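Local coordinates for protein D-glycero-D-manno-heptose 1-phosphate kinase (Bacteroides thetaiotaomicron, PDB 3K85) that probably phosphorylates a sugar phosphate, D-glycero-D-manno-heptose 1-phosphate, at the expense of ATP, as a member of the GHMP kinase family, at residues G51-D59 and K97-N105; Y162-N170 and Q330-G338. All coordinates share one frame; numbering follows the deposited sequence.

Contact 1: residues G51-D59 and K97-N105; sequences GRIEINAYD and KSFKITTYN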
loop_
_atom_site.group_PDB
_atom_site.type_symbol
_atom_site.label_atom_id
_atom_site.label_comp_id
_atom_site.label_asym_id
_atom_site.label_seq_id
_atom_site.Cartn_x
_atom_site.Cartn_y
_atom_site.Cartn_z
ATOM N N GLY A 51 -12.475 -12.026 41.846
ATOM C CA GLY A 51 -13.874 -12.281 41.562
ATOM C C GLY A 51 -14.601 -10.986 41.265
ATOM O O GLY A 51 -15.829 -10.927 41.279
ATOM N N ARG A 52 -13.839 -9.934 40.992
ATOM C CA ARG A 52 -14.432 -8.635 40.693
ATOM C C ARG A 52 -13.992 -8.150 39.307
ATOM O O ARG A 52 -13.125 -8.747 38.668
ATOM C CB ARG A 52 -14.008 -7.617 41.764
ATOM C CG ARG A 52 -15.099 -6.648 42.225
ATOM C CD ARG A 52 -16.318 -7.392 42.783
ATOM N NE ARG A 52 -16.912 -6.753 43.961
ATOM C CZ ARG A 52 -17.414 -5.519 43.995
ATOM N NH1 ARG A 52 -17.406 -4.753 42.912
ATOM N NH2 ARG A 52 -17.927 -5.048 45.123
ATOM N N ILE A 53 -14.615 -7.079 38.839
ATOM C CA ILE A 53 -14.269 -6.494 37.556
ATOM C C ILE A 53 -14.245 -4.994 37.776
ATOM O O ILE A 53 -15.283 -4.343 37.886
ATOM C CB ILE A 53 -15.286 -6.849 36.462
ATOM C CG1 ILE A 53 -15.084 -5.929 35.258
ATOM C CG2 ILE A 53 -16.695 -6.755 37.008
ATOM C CD1 ILE A 53 -16.065 -6.162 34.137
ATOM N N GLU A 54 -13.035 -4.459 37.847
ATOM C CA GLU A 54 -12.823 -3.046 38.097
ATOM C C GLU A 54 -12.594 -2.238 36.830
ATOM O O GLU A 54 -11.719 -2.558 36.026
ATOM C CB GLU A 54 -11.634 -2.896 39.040
ATOM C CG GLU A 54 -11.732 -3.809 40.250
ATOM C CD GLU A 54 -10.515 -3.727 41.149
ATOM O OE1 GLU A 54 -10.205 -2.611 41.628
ATOM O OE2 GLU A 54 -9.871 -4.779 41.380
ATOM N N ILE A 55 -13.379 -1.181 36.668
ATOM C CA ILE A 55 -13.286 -0.304 35.509
ATOM C C ILE A 55 -12.808 1.118 35.843
ATOM O O ILE A 55 -13.430 1.832 36.631
ATOM C CB ILE A 55 -14.648 -0.225 34.802
ATOM C CG1 ILE A 55 -14.969 -1.588 34.178
ATOM C CG2 ILE A 55 -14.647 0.890 33.771
ATOM C CD1 ILE A 55 -16.365 -1.692 33.602
ATOM N N ASN A 56 -11.692 1.520 35.245
ATOM C CA ASN A 56 -11.156 2.857 35.456
ATOM C C ASN A 56 -10.967 3.490 34.075
ATOM O O ASN A 56 -9.875 3.466 33.513
ATOM C CB ASN A 56 -9.831 2.778 36.223
ATOM C CG ASN A 56 -9.232 4.144 36.488
ATOM O OD1 ASN A 56 -9.921 5.158 36.406
ATOM N ND2 ASN A 56 -7.944 4.178 36.812
ATOM N N ALA A 57 -12.053 4.040 33.534
ATOM C CA ALA A 57 -12.050 4.649 32.213
ATOM C C ALA A 57 -12.096 6.175 32.218
ATOM O O ALA A 57 -13.161 6.777 32.324
ATOM C CB ALA A 57 -13.219 4.105 31.409
ATOM N N TYR A 58 -10.934 6.796 32.074
ATOM C CA TYR A 58 -10.845 8.245 32.056
ATOM C C TYR A 58 -11.630 8.850 30.887
ATOM O O TYR A 58 -12.042 10.015 30.938
ATOM C CB TYR A 58 -9.368 8.661 31.989
ATOM C CG TYR A 58 -8.572 8.191 33.189
ATOM C CD1 TYR A 58 -8.360 9.027 34.287
ATOM C CD2 TYR A 58 -8.102 6.885 33.261
ATOM C CE1 TYR A 58 -7.700 8.566 35.428
ATOM C CE2 TYR A 58 -7.450 6.413 34.390
ATOM C CZ TYR A 58 -7.252 7.257 35.475
ATOM O OH TYR A 58 -6.628 6.772 36.605
ATOM N N ASP A 59 -11.844 8.059 29.838
ATOM C CA ASP A 59 -12.562 8.530 28.656
ATOM C C ASP A 59 -14.070 8.505 28.848
ATOM O O ASP A 59 -14.772 9.405 28.402
ATOM C CB ASP A 59 -12.181 7.691 27.428
ATOM C CG ASP A 59 -12.410 6.216 27.644
ATOM O OD1 ASP A 59 -11.860 5.693 28.629
ATOM O OD2 ASP A 59 -13.130 5.581 26.838
ATOM N N LYS A 97 -15.408 -13.432 33.868
ATOM C CA LYS A 97 -14.020 -13.017 34.042
ATOM C C LYS A 97 -13.820 -12.019 35.184
ATOM O O LYS A 97 -14.701 -11.207 35.475
ATOM C CB LYS A 97 -13.487 -12.410 32.739
ATOM C CG LYS A 97 -12.388 -13.227 32.081
ATOM C CD LYS A 97 -12.932 -14.423 31.320
ATOM C CE LYS A 97 -11.792 -15.310 30.821
ATOM N NZ LYS A 97 -12.223 -16.271 29.763
ATOM N N SER A 98 -12.649 -12.087 35.817
ATOM C CA SER A 98 -12.289 -11.194 36.916
ATOM C C SER A 98 -11.015 -10.431 36.503
ATOM O O SER A 98 -9.955 -11.028 36.313
ATOM C CB SER A 98 -12.048 -12.022 38.188
ATOM O OG SER A 98 -11.797 -11.204 39.316
ATOM N N PHE A 99 -11.106 -9.113 36.377
ATOM C CA PHE A 99 -9.945 -8.349 35.935
ATOM C C PHE A 99 -10.049 -6.861 36.220
ATOM O O PHE A 99 -11.110 -6.346 36.568
ATOM C CB PHE A 99 -9.778 -8.527 34.429
ATOM C CG PHE A 99 -10.954 -8.020 33.639
ATOM C CD1 PHE A 99 -10.997 -6.706 33.199
ATOM C CD2 PHE A 99 -12.055 -8.847 33.395
ATOM C CE1 PHE A 99 -12.121 -6.213 32.528
ATOM C CE2 PHE A 99 -13.185 -8.369 32.728
ATOM C CZ PHE A 99 -13.219 -7.048 32.292
ATOM N N LYS A 100 -8.926 -6.174 36.039
ATOM C CA LYS A 100 -8.862 -4.739 36.236
ATOM C C LYS A 100 -8.598 -4.199 34.835
ATOM O O LYS A 100 -7.763 -4.743 34.112
ATOM C CB LYS A 100 -7.707 -4.395 37.184
ATOM C CG LYS A 100 -7.709 -2.956 37.692
ATOM C CD LYS A 100 -6.441 -2.611 38.504
ATOM C CE LYS A 100 -6.330 -3.366 39.840
ATOM N NZ LYS A 100 -6.021 -4.822 39.703
ATOM N N ILE A 101 -9.322 -3.158 34.436
ATOM C CA ILE A 101 -9.135 -2.589 33.110
ATOM C C ILE A 101 -9.113 -1.063 33.137
ATOM O O ILE A 101 -10.036 -0.425 33.642
ATOM C CB ILE A 101 -10.230 -3.094 32.124
ATOM C CG1 ILE A 101 -9.994 -2.500 30.735
ATOM C CG2 ILE A 101 -11.615 -2.751 32.644
ATOM C CD1 ILE A 101 -11.008 -2.930 29.698
ATOM N N THR A 102 -8.044 -0.486 32.585
ATOM C CA THR A 102 -7.877 0.965 32.560
ATOM C C THR A 102 -8.017 1.528 31.163
ATOM O O THR A 102 -7.585 0.918 30.195
ATOM C CB THR A 102 -6.517 1.339 33.120
ATOM O OG1 THR A 102 -6.424 0.828 34.450
ATOM C CG2 THR A 102 -6.326 2.848 33.126
ATOM N N THR A 103 -8.586 2.716 31.050
ATOM C CA THR A 103 -8.811 3.271 29.737
ATOM C C THR A 103 -8.715 4.785 29.642
ATOM O O THR A 103 -9.225 5.493 30.503
ATOM C CB THR A 103 -10.217 2.842 29.247
ATOM O OG1 THR A 103 -10.210 1.449 28.911
ATOM C CG2 THR A 103 -10.618 3.614 28.051
ATOM N N TYR A 104 -8.056 5.278 28.596
ATOM C CA TYR A 104 -7.976 6.716 28.364
ATOM C C TYR A 104 -7.674 7.003 26.900
ATOM O O TYR A 104 -7.102 6.175 26.204
ATOM C CB TYR A 104 -6.981 7.405 29.325
ATOM C CG TYR A 104 -5.509 7.261 29.040
ATOM C CD1 TYR A 104 -4.855 8.142 28.172
ATOM C CD2 TYR A 104 -4.755 6.264 29.666
ATOM C CE1 TYR A 104 -3.476 8.035 27.932
ATOM C CE2 TYR A 104 -3.377 6.146 29.435
ATOM C CZ TYR A 104 -2.743 7.032 28.565
ATOM O OH TYR A 104 -1.391 6.894 28.317
ATOM N N ASN A 105 -8.106 8.174 26.445
ATOM C CA ASN A 105 -7.964 8.603 25.060
ATOM C C ASN A 105 -7.235 9.945 25.009
ATOM O O ASN A 105 -7.195 10.663 26.002
ATOM C CB ASN A 105 -9.369 8.736 24.454
ATOM C CG ASN A 105 -9.381 8.623 22.940
ATOM O OD1 ASN A 105 -8.934 9.529 22.233
ATOM N ND2 ASN A 105 -9.894 7.501 22.431
#

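Contact 2: residues Y162-N170 and Q330-G338; sequences YAAAFGGFN and QFIDDGAHG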
loop_
_atom_site.group_PDB
_atom_site.type_symbol
_atom_site.label_atom_id
_atom_site.label_comp_id
_atom_site.label_asym_id
_atom_site.label_seq_id
_atom_site.Cartn_x
_atom_site.Cartn_y
_atom_site.Cartn_z
ATOM N N TYR A 162 -12.244 0.573 10.637
ATOM C CA TYR A 162 -11.195 0.005 9.801
ATOM C C TYR A 162 -9.875 0.759 9.890
ATOM O O TYR A 162 -8.802 0.142 9.886
ATOM C CB TYR A 162 -11.677 -0.070 8.347
ATOM C CG TYR A 162 -12.685 -1.172 8.110
ATOM C CD1 TYR A 162 -12.269 -2.448 7.733
ATOM C CD2 TYR A 162 -14.045 -0.965 8.341
ATOM C CE1 TYR A 162 -13.178 -3.496 7.599
ATOM C CE2 TYR A 162 -14.969 -2.017 8.213
ATOM C CZ TYR A 162 -14.525 -3.276 7.848
ATOM O OH TYR A 162 -15.407 -4.338 7.782
ATOM N N ALA A 163 -9.942 2.087 9.969
ATOM C CA ALA A 163 -8.724 2.878 10.064
ATOM C C ALA A 163 -7.978 2.490 11.345
ATOM O O ALA A 163 -6.779 2.204 11.325
ATOM C CB ALA A 163 -9.057 4.360 10.070
ATOM N N ALA A 164 -8.700 2.434 12.454
ATOM C CA ALA A 164 -8.081 2.099 13.727
ATOM C C ALA A 164 -7.378 0.748 13.734
ATOM O O ALA A 164 -6.258 0.632 14.239
ATOM C CB ALA A 164 -9.124 2.149 14.841
ATOM N N ALA A 165 -8.027 -0.272 13.179
ATOM C CA ALA A 165 -7.452 -1.613 13.164
ATOM C C ALA A 165 -6.351 -1.839 12.128
ATOM O O ALA A 165 -5.421 -2.618 12.367
ATOM C CB ALA A 165 -8.572 -2.662 12.977
ATOM N N PHE A 166 -6.459 -1.166 10.984
ATOM C CA PHE A 166 -5.481 -1.322 9.907
ATOM C C PHE A 166 -4.256 -0.418 9.995
ATOM O O PHE A 166 -3.138 -0.905 9.840
ATOM C CB PHE A 166 -6.174 -1.159 8.552
ATOM C CG PHE A 166 -6.984 -2.364 8.152
ATOM C CD1 PHE A 166 -6.450 -3.333 7.295
ATOM C CD2 PHE A 166 -8.272 -2.553 8.662
ATOM C CE1 PHE A 166 -7.191 -4.471 6.948
ATOM C CE2 PHE A 166 -9.019 -3.683 8.323
ATOM C CZ PHE A 166 -8.477 -4.648 7.462
ATOM N N GLY A 167 -4.460 0.879 10.236
ATOM C CA GLY A 167 -3.344 1.807 10.347
ATOM C C GLY A 167 -2.759 2.258 9.022
ATOM O O GLY A 167 -2.938 1.584 7.998
ATOM N N GLY A 168 -2.071 3.403 9.045
ATOM C CA GLY A 168 -1.441 3.966 7.853
ATOM C C GLY A 168 -2.372 4.737 6.923
ATOM O O GLY A 168 -3.420 5.213 7.351
ATOM N N PHE A 169 -1.962 4.899 5.660
ATOM C CA PHE A 169 -2.784 5.558 4.638
ATOM C C PHE A 169 -3.560 4.434 3.918
ATOM O O PHE A 169 -2.968 3.565 3.266
ATOM C CB PHE A 169 -1.917 6.301 3.615
ATOM C CG PHE A 169 -1.381 7.612 4.105
ATOM C CD1 PHE A 169 -1.878 8.812 3.603
ATOM C CD2 PHE A 169 -0.394 7.652 5.087
ATOM C CE1 PHE A 169 -1.399 10.034 4.080
ATOM C CE2 PHE A 169 0.089 8.872 5.570
ATOM C CZ PHE A 169 -0.414 10.059 5.068
ATOM N N ASN A 170 -4.881 4.449 4.051
ATOM C CA ASN A 170 -5.723 3.429 3.440
ATOM C C ASN A 170 -6.730 4.019 2.440
ATOM O O ASN A 170 -7.173 5.161 2.578
ATOM C CB ASN A 170 -6.468 2.649 4.539
ATOM C CG ASN A 170 -5.539 1.768 5.370
ATOM O OD1 ASN A 170 -5.549 1.810 6.605
ATOM N ND2 ASN A 170 -4.736 0.952 4.690
ATOM N N GLN A 330 1.293 13.841 13.880
ATOM C CA GLN A 330 2.155 13.180 12.926
ATOM C C GLN A 330 1.380 11.946 12.460
ATOM O O GLN A 330 0.613 11.356 13.227
ATOM C CB GLN A 330 3.474 12.766 13.582
ATOM C CG GLN A 330 4.348 13.940 14.001
ATOM C CD GLN A 330 4.721 14.823 12.822
ATOM O OE1 GLN A 330 5.320 14.357 11.852
ATOM N NE2 GLN A 330 4.366 16.104 12.898
ATOM N N PHE A 331 1.556 11.582 11.198
ATOM C CA PHE A 331 0.895 10.409 10.653
ATOM C C PHE A 331 1.596 9.190 11.222
ATOM O O PHE A 331 2.813 9.201 11.394
ATOM C CB PHE A 331 1.011 10.407 9.135
ATOM C CG PHE A 331 0.136 11.416 8.466
ATOM C CD1 PHE A 331 -1.249 11.271 8.481
ATOM C CD2 PHE A 331 0.691 12.510 7.821
ATOM C CE1 PHE A 331 -2.069 12.200 7.859
ATOM C CE2 PHE A 331 -0.115 13.448 7.194
ATOM C CZ PHE A 331 -1.498 13.295 7.211
ATOM N N ILE A 332 0.839 8.150 11.539
ATOM C CA ILE A 332 1.447 6.942 12.074
ATOM C C ILE A 332 1.037 5.815 11.128
ATOM O O ILE A 332 -0.127 5.721 10.739
ATOM C CB ILE A 332 0.979 6.688 13.543
ATOM C CG1 ILE A 332 1.681 5.459 14.115
ATOM C CG2 ILE A 332 -0.514 6.503 13.602
ATOM C CD1 ILE A 332 3.202 5.610 14.210
ATOM N N ASP A 333 1.989 4.971 10.738
ATOM C CA ASP A 333 1.696 3.896 9.791
ATOM C C ASP A 333 1.145 2.600 10.362
ATOM O O ASP A 333 0.664 1.753 9.610
ATOM C CB ASP A 333 2.934 3.553 8.961
ATOM C CG ASP A 333 2.616 2.585 7.825
ATOM O OD1 ASP A 333 1.948 3.006 6.857
ATOM O OD2 ASP A 333 3.022 1.401 7.905
ATOM N N ASP A 334 1.209 2.439 11.677
ATOM C CA ASP A 334 0.723 1.220 12.304
ATOM C C ASP A 334 -0.715 1.302 12.787
ATOM O O ASP A 334 -1.223 2.372 13.098
ATOM C CB ASP A 334 1.633 0.846 13.475
ATOM C CG ASP A 334 2.914 0.175 13.023
ATOM O OD1 ASP A 334 3.378 0.469 11.895
ATOM O OD2 ASP A 334 3.461 -0.639 13.803
ATOM N N GLY A 335 -1.371 0.156 12.839
ATOM C CA GLY A 335 -2.733 0.115 13.318
ATOM C C GLY A 335 -2.695 -0.323 14.767
ATOM O O GLY A 335 -1.631 -0.388 15.377
ATOM N N ALA A 336 -3.857 -0.639 15.313
ATOM C CA ALA A 336 -3.972 -1.071 16.695
ATOM C C ALA A 336 -3.140 -2.315 16.999
ATOM O O ALA A 336 -3.040 -3.227 16.181
ATOM C CB ALA A 336 -5.439 -1.345 17.014
ATOM N N HIS A 337 -2.543 -2.359 18.186
ATOM C CA HIS A 337 -1.764 -3.527 18.566
ATOM C C HIS A 337 -1.706 -3.702 20.076
ATOM O O HIS A 337 -1.933 -2.755 20.838
ATOM C CB HIS A 337 -0.342 -3.447 17.994
ATOM C CG HIS A 337 0.432 -2.255 18.462
ATOM N ND1 HIS A 337 0.317 -1.015 17.871
ATOM C CD2 HIS A 337 1.310 -2.108 19.481
ATOM C CE1 HIS A 337 1.094 -0.156 18.507
ATOM N NE2 HIS A 337 1.708 -0.791 19.488
ATOM N N GLY A 338 -1.415 -4.929 20.494
ATOM C CA GLY A 338 -1.334 -5.237 21.901
ATOM C C GLY A 338 -0.039 -5.946 22.226
ATOM O O GLY A 338 0.651 -6.451 21.340
HETATM O O HOH W 1 -2.835 -3.278 13.074
HETATM O O HOH W 2 0.406 3.895 4.967
#

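Contact 1: residues G51-D59 and K97-N105
The carbonyl oxygen of R52 takes two donors from the neighbouring segment, S98 OG just ahead of strand 99-105 and F99 N at its first residue. S98 OG gives its proton to R52 O at 2.9 Å, lying in the carbonyl plane on a lone pair, while F99 N reaches the same oxygen through a weak, bent bond. Because OG of S98 stands opposite the backbone N (chi1 -175°), the hydroxyl oxygen also accepts a weak bond from G51 N, so one hydroxyl joins the last loop residue to the first residue of strand 52-57. Farther along, the main chains bond in regular parallel fashion: E54 N to F99 O, I101 N to E54 O, N56 N to I101 O at 3.0 Å and T103 N to N56 O. Y58 N to T103 O, 2.7 Å, closes the series just beyond the strand.

On one face, I53 and F99 lie side by side. CG1 of I53 sits over the phenyl face, 4.1 Å from the F99 ring centroid in a CH-pi contact, and I53 CD1 comes 3.5 Å from F99 CZ, the para carbon. I55 CG1 meets I101 CG2 in the same layer, and A57 CB meets T103 CB. The other face is polar: the carboxylate of E54 and the bent chain of K100 approach only loosely, E54 OE2 and K100 NZ being 4.2 Å apart, beyond a salt bridge. N56 ND2 donates to Y58 OH at 2.9 Å, almost in its amide plane, which probably steadies the phenol while T102 CG2 and T103 O lie at the ring edge.

Strand 62-67 flanks 52-57 and strand 39-47 flanks 99-105, both antiparallel, making this the parallel pair within the mixed sheet of the N-terminal GHMP kinase domain, an alpha/beta fold related to ribosomal protein S5 domain 2.

Contact 2: residues Y162-N170 and Q330-G338
F169 and F331 both turn CG away from their own carbonyl carbon (chi1 -77° and -73°), and these torsions bring the two phenyl groups together. F169 presents its CZ end to the face of F331, with CZ 3.6 Å above the plane and over the ring centre, in an edge-to-face pair. The centroids are 4.8 Å apart and the planes are inclined at 51°, well short of perpendicular. Were the F331 ring absent, as with an alanine here, the CZ end of F169 would probably lose the aromatic face it rests on, opening a gap between the two segments.

Beside this pair the backbones come very close, G167 CA lying 3.5 Å from G335 CA. A beta-carbon on either glycine would run into the opposite main chain, and G167 and G168 also have positive phi. G168 N makes a weak bond to I332 O, and T36 of strand 30-37 bonds to both residues. The glycines form the turn between helix 159-166 and strand 169-175, where the chain re-enters the central sheet of the GHMP kinase N-terminal domain; the returning C-terminal segment 330-338 packs against this turn before adding strand 337-340 beside strand 4-15.

At the helix end, A336 N donates to A164 O at 2.9 Å, in the carbonyl plane, while A336 CB sits 3.5 Å from the same oxygen. A water donates to both A165 O and A336 O, linking the next carbonyl to the loop. H337 ND1 donates to G335 O along an almost straight line in the imidazole plane, which probably helps to hold the loop backbone. A second water accepts from F169 N and lies 2.6 Å from D333 OD1, whose other carboxylate oxygen, OD2, forms a salt bridge with K186 of the second subunit.

Overall arrangement
Contact 1 and contact 2 lie in different parts of the same mixed sheet, their centres 24 Å apart and their nearest atoms about 9 Å apart, without touching. They follow one another along the chain: both segments of contact 1 precede those of contact 2 in the sequence. Strand 39-47 pairs with 99-105 and with 4-15, which in turn pairs with 337-340, giving a path through the sheet from one contact to the other. Helix 115-131 touches side chains of both, meeting T103 in contact 1 and A164 and A336 in contact 2. The centre of contact 2 lies about 9 Å from the centre of the chain, that of contact 1 about 22 Å, and contact 2 reaches the second subunit.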